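Nucleoporin NUP170 (Chaetomium thermophilum, PDB 5HAX) probably serves as a scaffold nucleoporin of the nuclear pore complex, joining a beta-propeller to a helical domain. Local coordinates at residues Leu498-Glu510 with Asn551-Tyr563. Residues are numbered along the deposited sequence; the frame is centred on the assembly and turned at random.
Sequences LGNCVSASDDALE and NTENLARAAFIEY
L555 of helix 549-562 inserts between helices 490-501 and 506-520, and its branches part company there. CD1 lies against residues 498-502, 3.3 Å from the carbonyl O of L498 and 4.0 Å from both CB of C501 and CG2 of V502. CD2 turns to L509 of helix 506-520, whose CD2 is 3.6 Å away; the two leucines lie alongside each other, pointing opposite ways, so that their forked ends mesh. L498 in turn points at helix 549-562, laying its CD2 on the backbone of A556, 3.6 Å from the N, a closeness that the small alanine permits. Nearby, G499 has no side chain to hold the helices apart, so its CA comes within 3.8 Å of OG1 of T552, a hydroxyl that bonds to the carbonyl O of M548, just ahead of the helix.

Y563, just past the end of helix 549-562, closes the other flank. CD2 of L509 meets the ring at its edge, in plane, 3.9 Å from CE2, while CB of E562 sits over one face. The side chains of E510 and Y563 run nearly perpendicular: with CG anti to the backbone N (chi1 -175°), E510 extends past the phenol, CB 3.4 Å from OH, and its carboxylate continues to a salt bridge with R514. Apolar packing mainly holds the contact, and no hydrogen bond joins the segments. A556 and F560 also touch helix 522-533, so helix 549-562 packs on more than one helix, as expected in the stacked alpha-helical domain that follows the N-terminal beta-propeller in this nucleoporin family.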
loop_
_atom_site.group_PDB
_atom_site.type_symbol
_atom_site.label_atom_id
_atom_site.label_comp_id
_atom_site.label_asym_id
_atom_site.label_seq_id
_atom_site.Cartn_x
_atom_site.Cartn_y
_atom_site.Cartn_z
ATOM N N LEU A 498 -19.838 -14.740 -9.017
ATOM C CA LEU A 498 -21.260 -15.004 -8.819
ATOM C C LEU A 498 -22.108 -14.302 -9.869
ATOM O O LEU A 498 -23.137 -14.840 -10.297
ATOM C CB LEU A 498 -21.687 -14.569 -7.418
ATOM C CG LEU A 498 -21.732 -15.659 -6.344
ATOM C CD1 LEU A 498 -20.425 -16.438 -6.274
ATOM C CD2 LEU A 498 -22.064 -15.040 -4.997
ATOM N N GLY A 499 -21.697 -13.106 -10.297
ATOM C CA GLY A 499 -22.426 -12.410 -11.344
ATOM C C GLY A 499 -22.508 -13.202 -12.634
ATOM O O GLY A 499 -23.451 -13.033 -13.411
ATOM N N ASN A 500 -21.528 -14.075 -12.880
ATOM C CA ASN A 500 -21.565 -14.954 -14.042
ATOM C C ASN A 500 -22.416 -16.195 -13.808
ATOM O O ASN A 500 -22.775 -16.872 -14.776
ATOM C CB ASN A 500 -20.148 -15.377 -14.431
ATOM C CG ASN A 500 -19.245 -14.195 -14.726
ATOM O OD1 ASN A 500 -19.711 -13.125 -15.119
ATOM N ND2 ASN A 500 -17.943 -14.384 -14.539
ATOM N N CYS A 501 -22.737 -16.506 -12.554
ATOM C CA CYS A 501 -23.566 -17.654 -12.213
ATOM C C CYS A 501 -25.048 -17.312 -12.140
ATOM O O CYS A 501 -25.861 -18.208 -11.893
ATOM C CB CYS A 501 -23.116 -18.246 -10.872
ATOM S SG CYS A 501 -21.455 -18.952 -10.890
ATOM N N VAL A 502 -25.415 -16.043 -12.344
ATOM C CA VAL A 502 -26.820 -15.646 -12.274
ATOM C C VAL A 502 -27.653 -16.451 -13.263
ATOM O O VAL A 502 -28.787 -16.848 -12.966
ATOM C CB VAL A 502 -26.954 -14.131 -12.526
ATOM C CG1 VAL A 502 -28.421 -13.717 -12.585
ATOM C CG2 VAL A 502 -26.217 -13.346 -11.451
ATOM N N SER A 503 -27.107 -16.703 -14.450
ATOM C CA SER A 503 -27.789 -17.462 -15.497
ATOM C C SER A 503 -27.147 -18.841 -15.616
ATOM O O SER A 503 -26.429 -19.138 -16.573
ATOM C CB SER A 503 -27.724 -16.699 -16.825
ATOM O OG SER A 503 -28.408 -15.464 -16.744
ATOM N N ALA A 504 -27.411 -19.692 -14.634
ATOM C CA ALA A 504 -26.853 -21.043 -14.632
ATOM C C ALA A 504 -27.608 -21.877 -13.599
ATOM O O ALA A 504 -28.590 -21.418 -13.001
ATOM C CB ALA A 504 -25.349 -21.015 -14.366
ATOM N N SER A 505 -27.135 -23.102 -13.386
ATOM C CA SER A 505 -27.831 -24.103 -12.593
ATOM C C SER A 505 -27.457 -24.006 -11.115
ATOM O O SER A 505 -26.582 -23.238 -10.709
ATOM C CB SER A 505 -27.506 -25.504 -13.116
ATOM O OG SER A 505 -26.118 -25.779 -13.002
ATOM N N ASP A 506 -28.151 -24.810 -10.305
ATOM C CA ASP A 506 -27.781 -24.967 -8.903
ATOM C C ASP A 506 -26.365 -25.508 -8.769
ATOM O O ASP A 506 -25.640 -25.139 -7.836
ATOM C CB ASP A 506 -28.777 -25.902 -8.211
ATOM C CG ASP A 506 -28.838 -25.696 -6.706
ATOM O OD1 ASP A 506 -29.930 -25.885 -6.130
ATOM O OD2 ASP A 506 -27.804 -25.348 -6.100
ATOM N N ASP A 507 -25.951 -26.372 -9.698
ATOM C CA ASP A 507 -24.619 -26.958 -9.674
ATOM C C ASP A 507 -23.559 -26.026 -10.243
ATOM O O ASP A 507 -22.366 -26.253 -10.013
ATOM C CB ASP A 507 -24.622 -28.273 -10.455
ATOM C CG ASP A 507 -25.652 -29.257 -9.932
ATOM O OD1 ASP A 507 -25.559 -30.454 -10.275
ATOM O OD2 ASP A 507 -26.553 -28.833 -9.178
ATOM N N ALA A 508 -23.963 -24.990 -10.983
ATOM C CA ALA A 508 -22.996 -24.033 -11.510
ATOM C C ALA A 508 -22.400 -23.185 -10.395
ATOM O O ALA A 508 -21.202 -22.881 -10.409
ATOM C CB ALA A 508 -23.661 -23.142 -12.555
ATOM N N LEU A 509 -23.226 -22.785 -9.427
ATOM C CA LEU A 509 -22.720 -22.046 -8.278
ATOM C C LEU A 509 -21.808 -22.920 -7.431
ATOM O O LEU A 509 -20.708 -22.504 -7.048
ATOM C CB LEU A 509 -23.885 -21.522 -7.440
ATOM C CG LEU A 509 -23.478 -20.792 -6.161
ATOM C CD1 LEU A 509 -22.753 -19.501 -6.512
ATOM C CD2 LEU A 509 -24.688 -20.535 -5.279
ATOM N N GLU A 510 -22.260 -24.137 -7.122
ATOM C CA GLU A 510 -21.469 -25.053 -6.307
ATOM C C GLU A 510 -20.087 -25.276 -6.909
ATOM O O GLU A 510 -19.096 -25.401 -6.180
ATOM C CB GLU A 510 -22.214 -26.379 -6.160
ATOM C CG GLU A 510 -21.554 -27.377 -5.230
ATOM C CD GLU A 510 -22.296 -28.698 -5.188
ATOM O OE1 GLU A 510 -23.372 -28.758 -4.554
ATOM O OE2 GLU A 510 -21.808 -29.675 -5.794
ATOM N N ASN A 551 -29.477 -9.744 -7.745
ATOM C CA ASN A 551 -29.321 -11.175 -7.978
ATOM C C ASN A 551 -27.979 -11.674 -7.460
ATOM O O ASN A 551 -27.891 -12.780 -6.914
ATOM C CB ASN A 551 -29.473 -11.485 -9.466
ATOM C CG ASN A 551 -30.907 -11.354 -9.947
ATOM O OD1 ASN A 551 -31.846 -11.753 -9.259
ATOM N ND2 ASN A 551 -31.080 -10.793 -11.138
ATOM N N THR A 552 -26.922 -10.876 -7.624
ATOM C CA THR A 552 -25.619 -11.256 -7.088
ATOM C C THR A 552 -25.664 -11.348 -5.570
ATOM O O THR A 552 -25.141 -12.303 -4.982
ATOM C CB THR A 552 -24.552 -10.254 -7.533
ATOM O OG1 THR A 552 -24.485 -10.230 -8.964
ATOM C CG2 THR A 552 -23.183 -10.627 -6.972
ATOM N N GLU A 553 -26.286 -10.365 -4.917
ATOM C CA GLU A 553 -26.414 -10.406 -3.465
ATOM C C GLU A 553 -27.316 -11.549 -3.018
ATOM O O GLU A 553 -27.095 -12.132 -1.950
ATOM C CB GLU A 553 -26.945 -9.067 -2.952
ATOM C CG GLU A 553 -25.973 -7.908 -3.146
ATOM C CD GLU A 553 -26.556 -6.572 -2.718
ATOM O OE1 GLU A 553 -27.665 -6.560 -2.141
ATOM O OE2 GLU A 553 -25.903 -5.536 -2.959
ATOM N N ASN A 554 -28.330 -11.888 -3.818
ATOM C CA ASN A 554 -29.189 -13.020 -3.486
ATOM C C ASN A 554 -28.461 -14.341 -3.704
ATOM O O ASN A 554 -28.664 -15.299 -2.950
ATOM C CB ASN A 554 -30.476 -12.963 -4.310
ATOM C CG ASN A 554 -31.453 -11.922 -3.793
ATOM O OD1 ASN A 554 -31.512 -11.649 -2.593
ATOM N ND2 ASN A 554 -32.228 -11.338 -4.698
ATOM N N LEU A 555 -27.618 -14.414 -4.737
ATOM C CA LEU A 555 -26.764 -15.584 -4.906
ATOM C C LEU A 555 -25.786 -15.715 -3.746
ATOM O O LEU A 555 -25.556 -16.819 -3.235
ATOM C CB LEU A 555 -26.001 -15.500 -6.228
ATOM C CG LEU A 555 -26.486 -16.378 -7.381
ATOM C CD1 LEU A 555 -25.655 -16.100 -8.623
ATOM C CD2 LEU A 555 -26.417 -17.851 -7.014
ATOM N N ALA A 556 -25.194 -14.595 -3.324
ATOM C CA ALA A 556 -24.295 -14.615 -2.176
ATOM C C ALA A 556 -25.015 -15.101 -0.926
ATOM O O ALA A 556 -24.459 -15.881 -0.143
ATOM C CB ALA A 556 -23.705 -13.222 -1.957
ATOM N N ARG A 557 -26.257 -14.648 -0.718
ATOM C CA ARG A 557 -27.068 -15.178 0.375
ATOM C C ARG A 557 -27.249 -16.684 0.242
ATOM O O ARG A 557 -27.129 -17.422 1.228
ATOM C CB ARG A 557 -28.429 -14.480 0.408
ATOM C CG ARG A 557 -29.454 -15.142 1.329
ATOM C CD ARG A 557 -30.804 -14.443 1.269
ATOM N NE ARG A 557 -31.394 -14.486 -0.067
ATOM C CZ ARG A 557 -32.608 -14.030 -0.366
ATOM N NH1 ARG A 557 -33.374 -13.495 0.578
ATOM N NH2 ARG A 557 -33.060 -14.111 -1.610
ATOM N N ALA A 558 -27.550 -17.158 -0.969
ATOM C CA ALA A 558 -27.759 -18.588 -1.176
ATOM C C ALA A 558 -26.494 -19.380 -0.874
ATOM O O ALA A 558 -26.560 -20.493 -0.339
ATOM C CB ALA A 558 -28.225 -18.846 -2.608
ATOM N N ALA A 559 -25.328 -18.823 -1.208
ATOM C CA ALA A 559 -24.074 -19.512 -0.928
ATOM C C ALA A 559 -23.782 -19.534 0.566
ATOM O O ALA A 559 -23.255 -20.522 1.090
ATOM C CB ALA A 559 -22.928 -18.843 -1.689
ATOM N N PHE A 560 -24.118 -18.449 1.266
ATOM C CA PHE A 560 -23.901 -18.386 2.709
ATOM C C PHE A 560 -24.737 -19.433 3.436
ATOM O O PHE A 560 -24.274 -20.048 4.404
ATOM C CB PHE A 560 -24.231 -16.978 3.206
ATOM C CG PHE A 560 -23.979 -16.765 4.672
ATOM C CD1 PHE A 560 -25.035 -16.678 5.565
ATOM C CD2 PHE A 560 -22.689 -16.632 5.156
ATOM C CE1 PHE A 560 -24.807 -16.472 6.911
ATOM C CE2 PHE A 560 -22.456 -16.426 6.504
ATOM C CZ PHE A 560 -23.517 -16.346 7.382
ATOM N N ILE A 561 -25.967 -19.654 2.976
ATOM C CA ILE A 561 -26.850 -20.636 3.601
ATOM C C ILE A 561 -26.437 -22.054 3.221
ATOM O O ILE A 561 -26.217 -22.907 4.088
ATOM C CB ILE A 561 -28.310 -20.352 3.197
ATOM C CG1 ILE A 561 -28.780 -19.023 3.796
ATOM C CG2 ILE A 561 -29.231 -21.490 3.638
ATOM C CD1 ILE A 561 -30.084 -18.514 3.210
ATOM N N GLU A 562 -26.321 -22.321 1.918
ATOM C CA GLU A 562 -26.219 -23.696 1.435
ATOM C C GLU A 562 -24.881 -24.342 1.775
ATOM O O GLU A 562 -24.827 -25.558 1.994
ATOM C CB GLU A 562 -26.440 -23.728 -0.078
ATOM C CG GLU A 562 -27.867 -23.423 -0.505
ATOM C CD GLU A 562 -28.815 -24.578 -0.244
ATOM O OE1 GLU A 562 -29.907 -24.340 0.314
ATOM O OE2 GLU A 562 -28.470 -25.725 -0.604
ATOM N N TYR A 563 -23.796 -23.565 1.813
ATOM C CA TYR A 563 -22.452 -24.113 1.960
ATOM C C TYR A 563 -21.793 -23.700 3.272
ATOM O O TYR A 563 -20.576 -23.852 3.423
ATOM C CB TYR A 563 -21.583 -23.691 0.775
ATOM C CG TYR A 563 -22.263 -23.861 -0.566
ATOM C CD1 TYR A 563 -22.565 -25.123 -1.060
ATOM C CD2 TYR A 563 -22.595 -22.759 -1.342
ATOM C CE1 TYR A 563 -23.185 -25.282 -2.286
ATOM C CE2 TYR A 563 -23.215 -22.908 -2.570
ATOM C CZ TYR A 563 -23.507 -24.171 -3.036
ATOM O OH TYR A 563 -24.124 -24.321 -4.258
#